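Local coordinates for protein triosephosphate isomerase (Trichomonas vaginalis, PDB 4O4V) that probably interconverts D-glyceraldehyde 3-phosphate and dihydroxyacetone phosphate as a homodimeric TIM-barrel isomerase of glycolysis and gluconeogenesis, at residues A[60-65]-A[88-93]; A[81-86]-A[118-123]; A[188-193]-A[205-210]. One frame throughout, in Å; residues are numbered along the deposited sequence.

Interaction 1: A[60-65]-A[88-93]; sequences VSAENV and EWTILG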
ATOM      1  N   VAL A  60       2.144   9.896  15.118  1.00  8.54           N
ATOM      2  CA  VAL A  60       2.030   8.752  14.225  1.00  7.56           C
ATOM      3  C   VAL A  60       2.457   9.135  12.814  1.00  7.84           C
ATOM      4  O   VAL A  60       2.236  10.265  12.354  1.00  8.53           O
ATOM      5  CB  VAL A  60       0.566   8.265  14.267  1.00  7.98           C
ATOM      6  CG1 VAL A  60       0.335   7.105  13.326  1.00  9.48           C
ATOM      7  CG2 VAL A  60       0.194   7.820  15.661  1.00  9.98           C
ATOM      8  N   SER A  61       3.028   8.176  12.092  1.00  7.64           N
ATOM      9  CA  SER A  61       3.416   8.340  10.704  1.00  6.58           C
ATOM     10  C   SER A  61       2.974   7.179   9.845  1.00  6.79           C
ATOM     11  O   SER A  61       2.994   6.021  10.259  1.00  7.15           O
ATOM     12  CB  SER A  61       4.951   8.412  10.622  1.00  7.55           C
ATOM     13  OG  SER A  61       5.432   8.638   9.312  1.00  7.42           O
ATOM     14  N   ALA A  62       2.581   7.498   8.613  1.00  6.50           N
ATOM     15  CA  ALA A  62       2.497   6.473   7.585  1.00  6.75           C
ATOM     16  C   ALA A  62       3.864   6.054   7.096  1.00  5.80           C
ATOM     17  O   ALA A  62       4.876   6.734   7.336  1.00  6.62           O
ATOM     18  CB  ALA A  62       1.666   6.980   6.413  1.00  8.01           C
ATOM     19  N   GLU A  63       3.926   4.942   6.385  1.00  6.45           N
ATOM     20  CA  GLU A  63       5.168   4.396   5.844  1.00  6.77           C
ATOM     21  C   GLU A  63       5.360   4.698   4.355  1.00  6.72           C
ATOM     22  O   GLU A  63       6.409   4.393   3.780  1.00  7.33           O
ATOM     23  CB  GLU A  63       5.265   2.885   6.064  1.00  6.39           C
ATOM     24  CG  GLU A  63       5.444   2.503   7.549  1.00  6.60           C
ATOM     25  CD  GLU A  63       5.565   1.009   7.769  1.00  6.79           C
ATOM     26  OE1 GLU A  63       5.878   0.265   6.830  1.00  7.76           O
ATOM     27  OE2 GLU A  63       5.337   0.567   8.947  1.00  7.30           O
ATOM     28  N   ASN A  64       4.341   5.289   3.747  1.00  6.61           N
ATOM     29  CA  ASN A  64       4.296   5.624   2.325  1.00  7.23           C
ATOM     30  C   ASN A  64       2.995   6.387   2.085  1.00  7.25           C
ATOM     31  O   ASN A  64       2.063   6.264   2.884  1.00  7.71           O
ATOM     32  CB  ASN A  64       4.312   4.352   1.466  1.00  7.55           C
ATOM     33  CG  ASN A  64       4.362   4.630  -0.009  1.00  7.95           C
ATOM     34  OD1 ASN A  64       5.064   5.520  -0.444  1.00  8.80           O
ATOM     35  ND2 ASN A  64       3.596   3.854  -0.780  1.00  9.64           N
ATOM     36  N   VAL A  65       2.905   7.084   0.958  1.00  7.24           N
ATOM     37  CA  VAL A  65       1.646   7.659   0.460  1.00  8.20           C
ATOM     38  C   VAL A  65       1.725   7.671  -1.051  1.00  8.20           C
ATOM     39  O   VAL A  65       2.811   7.589  -1.639  1.00  9.78           O
ATOM     40  CB  VAL A  65       1.394   9.105   0.954  1.00  9.64           C
ATOM     41  CG1 VAL A  65       1.325   9.200   2.437  1.00 12.96           C
ATOM     42  CG2 VAL A  65       2.428  10.077   0.442  1.00 11.12           C
ATOM     43  N   GLU A  88      -0.059  13.231  10.667  1.00  9.84           N
ATOM     44  CA  GLU A  88       0.642  14.335  10.040  1.00 11.69           C
ATOM     45  C   GLU A  88       1.941  13.989   9.324  1.00 10.93           C
ATOM     46  O   GLU A  88       2.542  14.888   8.731  1.00 12.05           O
ATOM     47  CB  GLU A  88       0.993  15.414  11.132  1.00 20.97           C
ATOM     48  CG  GLU A  88      -0.058  15.662  12.277  1.00 20.64           C
ATOM     49  CD  GLU A  88       0.508  16.434  13.501  1.00 29.64           C
ATOM     50  OE1 GLU A  88       1.633  16.995  13.408  1.00 26.44           O
ATOM     51  OE2 GLU A  88      -0.189  16.458  14.557  1.00 31.81           O
ATOM     52  N   TRP A  89       2.431  12.760   9.458  1.00  8.51           N
ATOM     53  CA  TRP A  89       3.751  12.352   8.983  1.00  7.77           C
ATOM     54  C   TRP A  89       3.626  11.208   8.001  1.00  7.45           C
ATOM     55  O   TRP A  89       2.755  10.356   8.102  1.00  7.32           O
ATOM     56  CB  TRP A  89       4.599  11.854  10.146  1.00  8.13           C
ATOM     57  CG  TRP A  89       5.226  12.916  11.003  1.00  8.71           C
ATOM     58  CD1 TRP A  89       4.727  13.410  12.173  1.00  9.03           C
ATOM     59  CD2 TRP A  89       6.456  13.605  10.766  1.00  7.96           C
ATOM     60  NE1 TRP A  89       5.581  14.351  12.681  1.00  9.69           N
ATOM     61  CE2 TRP A  89       6.637  14.504  11.825  1.00  8.34           C
ATOM     62  CE3 TRP A  89       7.415  13.557   9.750  1.00  8.81           C
ATOM     63  CZ2 TRP A  89       7.731  15.354  11.905  1.00  9.27           C
ATOM     64  CZ3 TRP A  89       8.507  14.402   9.816  1.00  9.93           C
ATOM     65  CH2 TRP A  89       8.664  15.278  10.895  1.00  9.21           C
ATOM     66  N   THR A  90       4.597  11.154   7.085  1.00  7.41           N
ATOM     67  CA  THR A  90       4.864   9.947   6.306  1.00  7.15           C
ATOM     68  C   THR A  90       6.350   9.790   6.050  1.00  6.97           C
ATOM     69  O   THR A  90       7.081  10.777   5.881  1.00  7.60           O
ATOM     70  CB  THR A  90       4.103   9.917   4.954  1.00  8.10           C
ATOM     71  OG1 THR A  90       4.218   8.612   4.358  1.00  8.48           O
ATOM     72  CG2 THR A  90       4.545  10.991   4.008  1.00 10.48           C
ATOM     73  N   ILE A  91       6.790   8.543   5.973  1.00  6.84           N
ATOM     74  CA  ILE A  91       8.079   8.184   5.362  1.00  6.35           C
ATOM     75  C   ILE A  91       7.928   8.181   3.858  1.00  6.52           C
ATOM     76  O   ILE A  91       6.872   7.783   3.349  1.00  7.30           O
ATOM     77  CB  ILE A  91       8.552   6.802   5.868  1.00  6.53           C
ATOM     78  CG1 ILE A  91       8.671   6.793   7.401  1.00  7.32           C
ATOM     79  CG2 ILE A  91       9.872   6.366   5.233  1.00  7.54           C
ATOM     80  CD1 ILE A  91       8.930   5.424   7.998  1.00  9.14           C
ATOM     81  N   LEU A  92       8.973   8.601   3.143  1.00  6.68           N
ATOM     82  CA  LEU A  92       9.045   8.499   1.685  1.00  6.81           C
ATOM     83  C   LEU A  92      10.398   7.993   1.269  1.00  7.55           C
ATOM     84  O   LEU A  92      11.415   8.384   1.844  1.00  7.44           O
ATOM     85  CB  LEU A  92       8.822   9.880   1.027  1.00  7.37           C
ATOM     86  CG  LEU A  92       7.431  10.485   1.158  1.00  8.46           C
ATOM     87  CD1 LEU A  92       7.414  11.857   0.508  1.00  9.99           C
ATOM     88  CD2 LEU A  92       6.408   9.580   0.531  1.00 10.31           C
ATOM     89  N   GLY A  93      10.420   7.180   0.223  1.00  6.97           N
ATOM     90  CA  GLY A  93      11.675   6.797  -0.405  1.00  7.31           C
ATOM     91  C   GLY A  93      12.533   5.816   0.369  1.00  6.97           C
ATOM     92  O   GLY A  93      13.726   5.680   0.111  1.00  7.40           O
TER
HETATM   93  O   HOH W   1       0.972  12.507  13.195  1.00 10.51           O
HETATM   94  O   HOH W   2       7.883   5.820  -0.595  1.00  8.77           O
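Ala62 sits between two backbone hydrogen bonds to strand 89-92: its N donates to Trp89 O (2.9 Å) and its O accepts from Ile91 N (3.0 Å, 166° at the hydrogen). Together they fix the parallel pairing of Ala62 with Thr90. This middle is the tight part. Ser61 OG, held anti to its own backbone N (chi1 -177°), reaches forward along its own strand to donate to Ala62 O. The carbonyl of Ala62 thus takes two donors, Ser61 OG and Ile91 N; the same hydroxyl also lies 3.3 Å from Thr90 CA. Beside Thr90, Val65 CG1 from the following loop packs 3.5 Å from Thr90 OG1, a hydroxyl that itself donates to Ile91 O.

Both ends are looser, and water fills in. One water joins Val60 O to Glu88 N, which stand 4.1 Å apart; a second links Asn64 OD1 to Gly93 N. Asn64 OD1 also accepts from Lys111 NZ, and Glu63 OE1 accepts from the backbone N of Gly75 of the second subunit. The chemistry is thus that of two adjacent parallel barrel strands: direct amide bonds at the centre, water where the chains diverge, and, past Ala62, Glu63, whose carboxylate bonds to the second subunit.

Interaction 2: A[81-86]-A[118-123]; sequences MIKSFG and NGMKII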
ATOM      1  N   MET A  81      -6.628  10.731   3.155  1.00  8.26           N
ATOM      2  CA  MET A  81      -7.171   9.646   3.974  1.00  7.91           C
ATOM      3  C   MET A  81      -6.442   9.612   5.312  1.00  8.19           C
ATOM      4  O   MET A  81      -7.054   9.487   6.375  1.00  8.88           O
ATOM      5  CB  MET A  81      -7.008   8.311   3.277  1.00  8.09           C
ATOM      6  CG  MET A  81      -7.696   8.161   1.940  1.00  7.69           C
ATOM      7  SD  MET A  81      -7.238   6.580   1.201  1.00  7.77           S
ATOM      8  CE  MET A  81      -7.966   6.769  -0.437  1.00  8.80           C
ATOM      9  N   ILE A  82      -5.124   9.686   5.259  1.00  7.86           N
ATOM     10  CA  ILE A  82      -4.277   9.674   6.441  1.00  8.47           C
ATOM     11  C   ILE A  82      -4.562  10.900   7.300  1.00  8.80           C
ATOM     12  O   ILE A  82      -4.735  10.792   8.519  1.00  8.71           O
ATOM     13  CB  ILE A  82      -2.808   9.585   6.002  1.00  9.24           C
ATOM     14  CG1 ILE A  82      -2.529   8.227   5.327  1.00  9.48           C
ATOM     15  CG2 ILE A  82      -1.856   9.824   7.163  1.00 11.60           C
ATOM     16  CD1 ILE A  82      -1.319   8.282   4.413  1.00 12.43           C
ATOM     17  N   LYS A  83      -4.634  12.063   6.681  1.00  8.51           N
ATOM     18  CA  LYS A  83      -4.901  13.293   7.413  1.00  9.19           C
ATOM     19  C   LYS A  83      -6.266  13.254   8.080  1.00  9.10           C
ATOM     20  O   LYS A  83      -6.461  13.909   9.116  1.00 10.88           O
ATOM     21  CB  LYS A  83      -4.809  14.502   6.499  1.00 10.86           C
ATOM     22  CG  LYS A  83      -3.416  14.819   6.015  1.00 12.38           C
ATOM     23  CD  LYS A  83      -3.413  16.128   5.267  1.00 20.28           C
ATOM     24  CE  LYS A  83      -3.547  17.328   6.233  1.00 27.33           C
ATOM     25  NZ  LYS A  83      -2.419  17.478   7.189  1.00 36.68           N
ATOM     26  N   SER A  84      -7.223  12.509   7.542  1.00  8.77           N
ATOM     27  CA  SER A  84      -8.562  12.501   8.112  1.00  9.95           C
ATOM     28  C   SER A  84      -8.599  11.810   9.468  1.00 10.52           C
ATOM     29  O   SER A  84      -9.569  11.989  10.219  1.00 12.69           O
ATOM     30  CB  SER A  84      -9.575  11.877   7.134  1.00 10.17           C
ATOM     31  OG  SER A  84      -9.559  10.445   7.104  1.00 10.52           O
ATOM     32  N   PHE A  85      -7.571  11.048   9.815  1.00  9.82           N
ATOM     33  CA  PHE A  85      -7.412  10.488  11.154  1.00 10.68           C
ATOM     34  C   PHE A  85      -6.599  11.399  12.068  1.00 12.06           C
ATOM     35  O   PHE A  85      -6.446  11.083  13.239  1.00 14.37           O
ATOM     36  CB  PHE A  85      -6.756   9.102  11.093  1.00 11.21           C
ATOM     37  CG  PHE A  85      -7.645   8.050  10.514  1.00  9.99           C
ATOM     38  CD1 PHE A  85      -8.492   7.320  11.319  1.00 11.58           C
ATOM     39  CD2 PHE A  85      -7.678   7.817   9.153  1.00 11.38           C
ATOM     40  CE1 PHE A  85      -9.333   6.349  10.770  1.00 11.71           C
ATOM     41  CE2 PHE A  85      -8.498   6.859   8.611  1.00 10.82           C
ATOM     42  CZ  PHE A  85      -9.329   6.128   9.410  1.00 11.44           C
ATOM     43  N   GLY A  86      -6.092  12.522  11.560  1.00 10.71           N
ATOM     44  CA  GLY A  86      -5.240  13.401  12.355  1.00 12.22           C
ATOM     45  C   GLY A  86      -3.765  13.087  12.280  1.00 10.33           C
ATOM     46  O   GLY A  86      -2.969  13.642  13.057  1.00 12.59           O
ATOM     47  N   ASN A 118       0.070  19.546   0.874  1.00 11.81           N
ATOM     48  CA  ASN A 118      -1.180  19.176   1.539  1.00 13.78           C
ATOM     49  C   ASN A 118      -1.044  19.045   3.054  1.00 13.85           C
ATOM     50  O   ASN A 118      -1.880  18.437   3.707  1.00 18.06           O
ATOM     51  CB  ASN A 118      -1.746  17.891   0.921  1.00 14.19           C
ATOM     52  CG  ASN A 118      -2.384  18.139  -0.416  1.00 15.41           C
ATOM     53  OD1 ASN A 118      -3.586  18.443  -0.472  1.00 21.37           O
ATOM     54  ND2 ASN A 118      -1.626  18.073  -1.492  1.00 13.42           N
ATOM     55  N   GLY A 119       0.013  19.620   3.606  1.00 13.86           N
ATOM     56  CA  GLY A 119       0.145  19.779   5.045  1.00 16.31           C
ATOM     57  C   GLY A 119       0.743  18.618   5.823  1.00 14.92           C
ATOM     58  O   GLY A 119       0.621  18.591   7.040  1.00 18.26           O
ATOM     59  N   MET A 120       1.363  17.660   5.132  0.54 11.75           N
ATOM     60  CA  MET A 120       2.151  16.607   5.752  0.54 10.98           C
ATOM     61  C   MET A 120       3.532  17.088   6.065  0.54 10.31           C
ATOM     62  O   MET A 120       4.056  18.045   5.499  0.54  9.27           O
ATOM     63  CB  MET A 120       2.308  15.427   4.821  0.54 12.74           C
ATOM     64  CG  MET A 120       1.006  14.829   4.427  0.54 11.72           C
ATOM     65  SD  MET A 120       0.092  14.081   5.781  0.54 17.01           S
ATOM     66  CE  MET A 120       1.088  12.683   6.276  0.54 16.57           C
ATOM     67  N   LYS A 121       4.141  16.337   6.955  1.00  9.72           N
ATOM     68  CA  LYS A 121       5.569  16.359   7.177  1.00  8.76           C
ATOM     69  C   LYS A 121       6.158  15.056   6.689  1.00  8.16           C
ATOM     70  O   LYS A 121       5.473  14.021   6.734  1.00  8.90           O
ATOM     71  CB  LYS A 121       5.857  16.531   8.667  1.00 10.03           C
ATOM     72  CG  LYS A 121       5.255  17.799   9.264  1.00 12.41           C
ATOM     73  CD  LYS A 121       5.512  17.890  10.768  1.00 14.57           C
ATOM     74  CE  LYS A 121       4.941  19.179  11.378  1.00 20.28           C
ATOM     75  NZ  LYS A 121       5.466  19.359  12.750  1.00 22.06           N
ATOM     76  N   ILE A 122       7.406  15.080   6.211  1.00  7.65           N
ATOM     77  CA  ILE A 122       7.989  13.931   5.573  1.00  7.09           C
ATOM     78  C   ILE A 122       9.322  13.539   6.160  1.00  7.58           C
ATOM     79  O   ILE A 122      10.122  14.413   6.558  1.00  7.69           O
ATOM     80  CB  ILE A 122       8.132  14.107   4.035  1.00  7.49           C
ATOM     81  CG1 ILE A 122       9.155  15.166   3.631  1.00  8.51           C
ATOM     82  CG2 ILE A 122       6.771  14.405   3.405  1.00  9.49           C
ATOM     83  CD1 ILE A 122       9.395  15.291   2.116  1.00  9.21           C
ATOM     84  N   ILE A 123       9.584  12.237   6.176  1.00  7.26           N
ATOM     85  CA  ILE A 123      10.895  11.679   6.448  1.00  7.34           C
ATOM     86  C   ILE A 123      11.359  11.091   5.127  1.00  6.81           C
ATOM     87  O   ILE A 123      10.879  10.019   4.701  1.00  8.01           O
ATOM     88  CB  ILE A 123      10.875  10.610   7.540  1.00  7.38           C
ATOM     89  CG1 ILE A 123      10.310  11.146   8.858  1.00  8.06           C
ATOM     90  CG2 ILE A 123      12.273  10.018   7.737  1.00  8.91           C
ATOM     91  CD1 ILE A 123       9.896  10.059   9.824  1.00 10.37           C
TER
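Lys83 and Met120 run alongside one another head to tail, and the touching parts are the aliphatic stem of the lysine and the thioether of the methionine. Lys83 CG lies 3.6 Å from Met120 SD, with CD somewhat farther from the same sulfur. The Met120 chain is folded at chi2 and chi3, which curls its sulfur and methyl out toward helix 79-83, although the CB itself leaves the backbone at a slant to that helix. This is one of two conformers modelled for the side chain, so the exact fit of the thioether is tentative.

Ile82 meets the same methionine from another direction: the two side chains lie roughly perpendicular, with Ile82 CG2 4.2 Å from Met120 CE. In this conformer the thioether has the lysine stem at its sulfur and the isoleucine branch at its methyl.

Beyond the sulfur, Lys83 bends at chi3 and chi4 (74° and 63°), bringing its end over the turn at 118-119. There Lys83 CD passes 3.2 Å from Asn118 O, and NZ makes a weak hydrogen bond to Gly119 O at 3.2 Å. Gly119 has positive phi as the C-prime residue of the Schellman motif closing helix 105-117, so the ammonium lies beside a helix C-terminus, whose carbonyls would probably favour its positive charge.

Around this contact, Met120 also packs on Ala115 of helix 105-117 and on Val79 of helix 79-83, while Ile82 reaches Ile45 of the second subunit. The short helix 79-83, itself ended by a Schellman motif at Gly86, thus lies between the dimer partner and the turn that leads from helix 105-117 into strand 121-126.

Interaction 3: A[188-193]-A[205-210]; sequences VIRDIL and VRILYG
The guanidinium of Arg190 carries Ile207 CD1 over one face, 3.5 Å above its plane and displaced from the centre of the group, and holds Val205 O at its edge. That carbonyl lies close to the guanidinium plane and accepts from Arg190 NH1 at 2.9 Å, with the donor nearly along the C=O axis (165°). Other N-H groups serve further partners: NE forms a salt bridge with Asp226 and NH2 one with Asp228, while NH1 also donates to Ala202 O.

The arginine chain starts anti to its backbone N (chi1 -161°) and bends at chi3, which swings the flat group from the flank of helix 188-193 across to Val205. Ile207 CD1 fits into the angle so formed, 3.5 Å from Arg190 N and 3.7 Å from Arg190 CZ. On its other contacts the same methyl meets Ile189 CG2 at 3.7 Å, the two isoleucines crossing at a slant. Leu193 CD1 then extends the apolar layer, meeting Val205 CB at 4.0 Å, with the two side chains roughly perpendicular.

The short axes of helix 188-193 and strand 207-209 run nearly antiparallel (162°), 10.0 Å apart, as expected of a barrel helix laid on its following strand. The chemistry is mixed: a greasy layer of Ile189, Leu193, Val205 and Ile207 is bordered by a buried guanidinium whose N-H groups are met by two backbone carbonyls (Val205 and Ala202) and two carboxylates (Asp226 and Asp228). This network balances the positive charge and probably fixes the rotation of the group, joining helix 179-197 to the lead-in of strand 207-209 and to the residues just before strand 229-232.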
ATOM      1  N   VAL A 188      27.890  15.039   4.777  1.00  9.72           N
ATOM      2  CA  VAL A 188      27.796  15.214   3.336  1.00 10.17           C
ATOM      3  C   VAL A 188      26.424  15.789   2.953  1.00  8.61           C
ATOM      4  O   VAL A 188      26.327  16.723   2.156  1.00  9.41           O
ATOM      5  CB  VAL A 188      28.034  13.854   2.624  1.00 12.14           C
ATOM      6  CG1 VAL A 188      27.456  13.859   1.202  1.00 14.47           C
ATOM      7  CG2 VAL A 188      29.529  13.493   2.592  1.00 14.45           C
ATOM      8  N   ILE A 189      25.354  15.234   3.521  1.00  8.68           N
ATOM      9  CA  ILE A 189      24.024  15.726   3.200  1.00  8.62           C
ATOM     10  C   ILE A 189      23.833  17.187   3.649  1.00  7.63           C
ATOM     11  O   ILE A 189      23.289  17.998   2.921  1.00  8.70           O
ATOM     12  CB  ILE A 189      22.957  14.793   3.815  1.00  8.59           C
ATOM     13  CG1 ILE A 189      23.013  13.404   3.155  1.00  8.72           C
ATOM     14  CG2 ILE A 189      21.573  15.407   3.661  1.00  9.15           C
ATOM     15  CD1 ILE A 189      22.302  12.331   3.901  1.00 10.65           C
ATOM     16  N   ARG A 190      24.282  17.489   4.858  1.00  8.04           N
ATOM     17  CA  ARG A 190      24.143  18.860   5.348  1.00  8.42           C
ATOM     18  C   ARG A 190      24.879  19.836   4.450  1.00  8.68           C
ATOM     19  O   ARG A 190      24.360  20.925   4.169  1.00  9.32           O
ATOM     20  CB  ARG A 190      24.620  18.995   6.791  1.00  8.56           C
ATOM     21  CG  ARG A 190      24.080  20.254   7.477  1.00  9.02           C
ATOM     22  CD  ARG A 190      24.391  20.381   8.952  1.00  8.49           C
ATOM     23  NE  ARG A 190      24.005  19.174   9.684  1.00  9.36           N
ATOM     24  CZ  ARG A 190      22.758  18.818   9.997  1.00  7.74           C
ATOM     25  NH1 ARG A 190      21.733  19.554   9.733  1.00  8.74           N
ATOM     26  NH2 ARG A 190      22.565  17.631  10.599  1.00  8.92           N
ATOM     27  N   ASP A 191      26.056  19.453   3.979  1.00  8.91           N
ATOM     28  CA  ASP A 191      26.810  20.337   3.093  1.00 10.22           C
ATOM     29  C   ASP A 191      26.163  20.494   1.722  1.00  9.70           C
ATOM     30  O   ASP A 191      26.237  21.574   1.119  1.00 10.93           O
ATOM     31  CB  ASP A 191      28.245  19.863   2.971  1.00 12.66           C
ATOM     32  CG  ASP A 191      29.059  20.132   4.224  1.00 16.11           C
ATOM     33  OD1 ASP A 191      28.638  20.953   5.082  1.00 16.74           O
ATOM     34  OD2 ASP A 191      30.144  19.514   4.327  1.00 21.80           O
ATOM     35  N   ILE A 192      25.525  19.454   1.211  1.00 10.41           N
ATOM     36  CA  ILE A 192      24.766  19.590  -0.028  1.00 12.15           C
ATOM     37  C   ILE A 192      23.630  20.610   0.173  1.00 10.50           C
ATOM     38  O   ILE A 192      23.406  21.495  -0.657  1.00 12.12           O
ATOM     39  CB  ILE A 192      24.198  18.237  -0.472  1.00 12.42           C
ATOM     40  CG1 ILE A 192      25.315  17.283  -0.914  1.00 14.70           C
ATOM     41  CG2 ILE A 192      23.172  18.425  -1.590  1.00 14.68           C
ATOM     42  CD1 ILE A 192      24.948  15.815  -0.831  1.00 16.44           C
ATOM     43  N   LEU A 193      22.872  20.453   1.254  1.00  9.73           N
ATOM     44  CA  LEU A 193      21.832  21.425   1.555  1.00 10.81           C
ATOM     45  C   LEU A 193      22.411  22.828   1.631  1.00 10.03           C
ATOM     46  O   LEU A 193      21.863  23.771   1.054  1.00 11.55           O
ATOM     47  CB  LEU A 193      21.115  21.111   2.870  1.00 10.98           C
ATOM     48  CG  LEU A 193      20.317  19.812   2.901  1.00 10.44           C
ATOM     49  CD1 LEU A 193      19.729  19.641   4.291  1.00 12.01           C
ATOM     50  CD2 LEU A 193      19.206  19.813   1.850  1.00 12.54           C
ATOM     51  N   VAL A 205      17.477  21.637   9.260  1.00  8.74           N
ATOM     52  CA  VAL A 205      16.960  20.309   8.858  1.00  8.52           C
ATOM     53  C   VAL A 205      17.614  19.200   9.673  1.00  7.76           C
ATOM     54  O   VAL A 205      18.846  19.085   9.743  1.00  8.85           O
ATOM     55  CB  VAL A 205      17.169  20.090   7.336  1.00  9.63           C
ATOM     56  CG1 VAL A 205      16.803  18.671   6.903  1.00 10.69           C
ATOM     57  CG2 VAL A 205      16.324  21.065   6.563  1.00 11.98           C
ATOM     58  N   ARG A 206      16.775  18.357  10.275  1.00  7.74           N
ATOM     59  CA  ARG A 206      17.273  17.164  10.938  1.00  7.59           C
ATOM     60  C   ARG A 206      17.629  16.114   9.893  1.00  7.03           C
ATOM     61  O   ARG A 206      16.845  15.785   8.991  1.00  7.89           O
ATOM     62  CB  ARG A 206      16.252  16.593  11.924  1.00  7.43           C
ATOM     63  CG  ARG A 206      16.184  17.291  13.280  1.00  7.88           C
ATOM     64  CD  ARG A 206      15.413  18.588  13.283  1.00  8.09           C
ATOM     65  NE  ARG A 206      14.004  18.438  12.887  1.00  8.66           N
ATOM     66  CZ  ARG A 206      13.029  18.023  13.692  1.00  8.82           C
ATOM     67  NH1 ARG A 206      13.265  17.722  14.969  1.00  8.92           N
ATOM     68  NH2 ARG A 206      11.784  17.973  13.235  1.00 10.07           N
ATOM     69  N   ILE A 207      18.833  15.584  10.076  1.00  6.81           N
ATOM     70  CA  ILE A 207      19.384  14.509   9.259  1.00  6.86           C
ATOM     71  C   ILE A 207      19.600  13.307  10.166  1.00  7.09           C
ATOM     72  O   ILE A 207      20.311  13.381  11.172  1.00  7.98           O
ATOM     73  CB  ILE A 207      20.672  14.924   8.541  1.00  6.55           C
ATOM     74  CG1 ILE A 207      20.418  16.186   7.704  1.00  8.47           C
ATOM     75  CG2 ILE A 207      21.176  13.765   7.650  1.00  8.32           C
ATOM     76  CD1 ILE A 207      21.678  16.809   7.135  1.00  9.26           C
ATOM     77  N   LEU A 208      18.948  12.200   9.838  1.00  6.85           N
ATOM     78  CA  LEU A 208      18.919  11.010  10.668  1.00  6.24           C
ATOM     79  C   LEU A 208      19.809   9.933  10.114  1.00  5.89           C
ATOM     80  O   LEU A 208      19.998   9.807   8.904  1.00  7.12           O
ATOM     81  CB  LEU A 208      17.513  10.398  10.732  1.00  7.33           C
ATOM     82  CG  LEU A 208      16.346  11.360  10.909  1.00  7.12           C
ATOM     83  CD1 LEU A 208      15.048  10.561  10.933  1.00  7.48           C
ATOM     84  CD2 LEU A 208      16.520  12.207  12.166  1.00  7.62           C
ATOM     85  N   TYR A 209      20.349   9.108  10.992  1.00  6.32           N
ATOM     86  CA  TYR A 209      20.993   7.853  10.599  1.00  7.02           C
ATOM     87  C   TYR A 209      19.971   6.736  10.609  1.00  6.06           C
ATOM     88  O   TYR A 209      19.261   6.514  11.594  1.00  7.14           O
ATOM     89  CB  TYR A 209      22.147   7.536  11.540  1.00  7.50           C
ATOM     90  CG  TYR A 209      22.854   6.255  11.163  1.00  7.45           C
ATOM     91  CD1 TYR A 209      23.541   6.129   9.960  1.00  8.21           C
ATOM     92  CD2 TYR A 209      22.787   5.147  11.981  1.00  8.33           C
ATOM     93  CE1 TYR A 209      24.204   4.952   9.615  1.00  8.78           C
ATOM     94  CE2 TYR A 209      23.441   3.941  11.641  1.00  9.39           C
ATOM     95  CZ  TYR A 209      24.144   3.870  10.447  1.00  8.45           C
ATOM     96  OH  TYR A 209      24.797   2.719  10.080  1.00 10.07           O
ATOM     97  N   GLY A 210      19.856   6.078   9.458  1.00  6.92           N
ATOM     98  CA  GLY A 210      18.888   5.025   9.213  1.00  7.57           C
ATOM     99  C   GLY A 210      19.498   3.675   8.948  1.00  8.39           C
ATOM    100  O   GLY A 210      18.835   2.802   8.364  1.00  9.59           O
TER

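All three contacts belong to one parallel-stranded TIM barrel. Interaction 1 pairs neighbouring strands 59-62 and 89-92; interaction 2 crosses it along the chain, since helix 79-83 falls between those two strands while strand 121-126 comes after them. Their centres are 8 Å apart and they touch: Leu92 N lies 2.8 Å from Ile123 O, a probable hydrogen bond between adjacent strands. Interaction 3 follows later in the chain, centred 18 Å from interaction 1 and 23 Å from interaction 2, yet Ile123 CG2 still packs on Leu208 CD1. Interactions 1 and 2 both reach the second subunit, so they lie on the dimer side of the barrel, and interaction 3 is barrel wall within one subunit.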